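Local coordinates for thiol-activated cytolysin (PDB 6NAL), which is a thiol-activated cytolysin, a bacterial toxin of the cholesterol-dependent cytolysin clan that probably forms pores in target membranes, at residues A[189-194]-A[259-264]. Numbering follows the deposited sequence.
Sequences YLIRFK and TTIKGT
Ile-261 meets the strand 189-194 mainly through its CG2 methyl, and the contact illustrates how a short helix can be seated on a sheet by very few atoms. This CG2, set anti to the backbone N while CG1 lies anti to the carbonyl carbon (chi1 -57°), projects from the helix and comes 3.6 Å from CE2 of Tyr-189. CD2 of the same ring is almost as close, so the methyl approaches the CD2-CE2 side of the tyrosine obliquely. The two side chains run past each other in opposite senses. A second, looser touch comes from Ile-191, whose extended branch (chi2 171°) carries CD1 to 4.0 Å from that same CG2. Tyr-189 and Ile-191, alternate residues on one face of the strand, thus both reach Ile-261, and Phe-248 of the neighbouring strand 232-250 adds a further apolar surface against both isoleucines.

The phenol end is treated differently. The chain of Lys-262, bent at chi2 and chi4, crosses the tyrosine at about a right angle, with CE and NZ both 3.8 Å from Tyr-189 OH, too far for a hydrogen bond. Each polar end has its partner elsewhere: OH bonds to Ser-150 OG, NZ forms a salt bridge with Glu-258. Within the helix, Thr-264 OG1 donates a 3.1 Å hydrogen bond to Thr-260 O, which also accepts from Gly-263 N on the opposite face of its plane.

No hydrogen bond joins the two segments, whose axes pass 10.2 Å apart at 26°. Helix 254-264 packs on the core sheet of the MACPF/CDC fold; its place between strands 232-250 and 287-294 is consistent with the helical clusters that, in relatives, unfold into membrane hairpins.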
loop_
_atom_site.group_PDB
_atom_site.type_symbol
_atom_site.label_atom_id
_atom_site.label_comp_id
_atom_site.label_asym_id
_atom_site.label_seq_id
_atom_site.Cartn_x
_atom_site.Cartn_y
_atom_site.Cartn_z
ATOM N N TYR A 189 -11.935 -18.204 4.860
ATOM C CA TYR A 189 -12.909 -17.183 4.546
ATOM C C TYR A 189 -14.329 -17.668 4.862
ATOM O O TYR A 189 -14.711 -18.788 4.523
ATOM C CB TYR A 189 -12.750 -16.827 3.070
ATOM C CG TYR A 189 -13.488 -15.605 2.652
ATOM C CD1 TYR A 189 -12.953 -14.362 2.822
ATOM C CD2 TYR A 189 -14.722 -15.696 2.112
ATOM C CE1 TYR A 189 -13.633 -13.220 2.455
ATOM C CE2 TYR A 189 -15.421 -14.545 1.712
ATOM C CZ TYR A 189 -14.866 -13.310 1.901
ATOM O OH TYR A 189 -15.545 -12.173 1.535
ATOM N N LEU A 190 -15.140 -16.793 5.428
ATOM C CA LEU A 190 -16.464 -17.203 5.885
ATOM C C LEU A 190 -17.570 -16.300 5.377
ATOM O O LEU A 190 -17.507 -15.080 5.523
ATOM C CB LEU A 190 -16.530 -17.240 7.396
ATOM C CG LEU A 190 -17.637 -18.134 7.956
ATOM C CD1 LEU A 190 -17.232 -19.570 7.836
ATOM C CD2 LEU A 190 -17.860 -17.739 9.424
ATOM N N ILE A 191 -18.602 -16.915 4.822
ATOM C CA ILE A 191 -19.802 -16.225 4.380
ATOM C C ILE A 191 -20.976 -16.719 5.210
ATOM O O ILE A 191 -21.111 -17.921 5.463
ATOM C CB ILE A 191 -20.042 -16.492 2.877
ATOM C CG1 ILE A 191 -18.894 -15.918 2.042
ATOM C CG2 ILE A 191 -21.373 -15.914 2.385
ATOM C CD1 ILE A 191 -18.959 -16.326 0.601
ATOM N N ARG A 192 -21.861 -15.797 5.566
ATOM C CA ARG A 192 -23.098 -16.131 6.223
ATOM C C ARG A 192 -24.277 -15.481 5.538
ATOM O O ARG A 192 -24.292 -14.269 5.373
ATOM C CB ARG A 192 -23.089 -15.677 7.663
ATOM C CG ARG A 192 -24.226 -16.238 8.410
ATOM C CD ARG A 192 -24.435 -15.594 9.745
ATOM N NE ARG A 192 -24.498 -14.150 9.649
ATOM C CZ ARG A 192 -24.619 -13.355 10.698
ATOM N NH1 ARG A 192 -24.709 -13.912 11.903
ATOM N NH2 ARG A 192 -24.645 -12.033 10.538
ATOM N N PHE A 193 -25.287 -16.286 5.217
ATOM C CA PHE A 193 -26.606 -15.812 4.800
ATOM C C PHE A 193 -27.567 -15.951 5.968
ATOM O O PHE A 193 -27.693 -17.041 6.523
ATOM C CB PHE A 193 -27.139 -16.626 3.621
ATOM C CG PHE A 193 -26.311 -16.502 2.360
ATOM C CD1 PHE A 193 -25.190 -17.262 2.187
ATOM C CD2 PHE A 193 -26.691 -15.641 1.368
ATOM C CE1 PHE A 193 -24.431 -17.175 1.065
ATOM C CE2 PHE A 193 -25.952 -15.538 0.232
ATOM C CZ PHE A 193 -24.795 -16.312 0.075
ATOM N N LYS A 194 -28.240 -14.864 6.357
ATOM C CA LYS A 194 -29.096 -14.927 7.526
ATOM C C LYS A 194 -30.480 -14.369 7.258
ATOM O O LYS A 194 -30.617 -13.225 6.826
ATOM C CB LYS A 194 -28.476 -14.158 8.691
ATOM C CG LYS A 194 -29.269 -14.242 10.052
ATOM C CD LYS A 194 -28.818 -13.099 11.011
ATOM C CE LYS A 194 -28.742 -13.651 12.403
ATOM N NZ LYS A 194 -27.562 -13.125 13.222
ATOM N N THR A 259 -9.668 -12.668 -2.795
ATOM C CA THR A 259 -9.957 -12.171 -4.133
ATOM C C THR A 259 -10.710 -13.195 -4.981
ATOM O O THR A 259 -11.561 -12.818 -5.787
ATOM C CB THR A 259 -8.666 -11.775 -4.848
ATOM O OG1 THR A 259 -7.985 -10.802 -4.056
ATOM C CG2 THR A 259 -8.986 -11.208 -6.267
ATOM N N THR A 260 -10.322 -14.468 -4.900
ATOM C CA THR A 260 -10.975 -15.500 -5.692
ATOM C C THR A 260 -12.442 -15.639 -5.289
ATOM O O THR A 260 -13.336 -15.636 -6.144
ATOM C CB THR A 260 -10.206 -16.827 -5.537
ATOM O OG1 THR A 260 -8.809 -16.591 -5.746
ATOM C CG2 THR A 260 -10.662 -17.824 -6.614
ATOM N N ILE A 261 -12.699 -15.749 -3.982
ATOM C CA ILE A 261 -14.067 -15.870 -3.500
ATOM C C ILE A 261 -14.863 -14.601 -3.783
ATOM O O ILE A 261 -16.088 -14.656 -3.968
ATOM C CB ILE A 261 -14.106 -16.168 -1.983
ATOM C CG1 ILE A 261 -13.333 -17.412 -1.606
ATOM C CG2 ILE A 261 -15.583 -16.299 -1.480
ATOM C CD1 ILE A 261 -13.654 -18.548 -2.511
ATOM N N LYS A 262 -14.231 -13.429 -3.677
ATOM C CA LYS A 262 -15.006 -12.199 -3.847
ATOM C C LYS A 262 -15.461 -12.033 -5.285
ATOM O O LYS A 262 -16.405 -11.287 -5.547
ATOM C CB LYS A 262 -14.202 -10.968 -3.406
ATOM C CG LYS A 262 -14.359 -10.610 -1.929
ATOM C CD LYS A 262 -14.611 -9.129 -1.699
ATOM C CE LYS A 262 -14.925 -8.818 -0.234
ATOM N NZ LYS A 262 -13.720 -8.900 0.678
ATOM N N GLY A 263 -14.856 -12.759 -6.205
ATOM C CA GLY A 263 -15.218 -12.595 -7.590
ATOM C C GLY A 263 -16.116 -13.707 -8.083
ATOM O O GLY A 263 -16.722 -13.618 -9.156
ATOM N N THR A 264 -16.200 -14.777 -7.308
ATOM C CA THR A 264 -17.045 -15.896 -7.680
ATOM C C THR A 264 -18.223 -16.091 -6.740
ATOM O O THR A 264 -19.105 -16.897 -7.063
ATOM C CB THR A 264 -16.245 -17.213 -7.759
ATOM O OG1 THR A 264 -15.768 -17.578 -6.465
ATOM C CG2 THR A 264 -15.050 -17.088 -8.695
#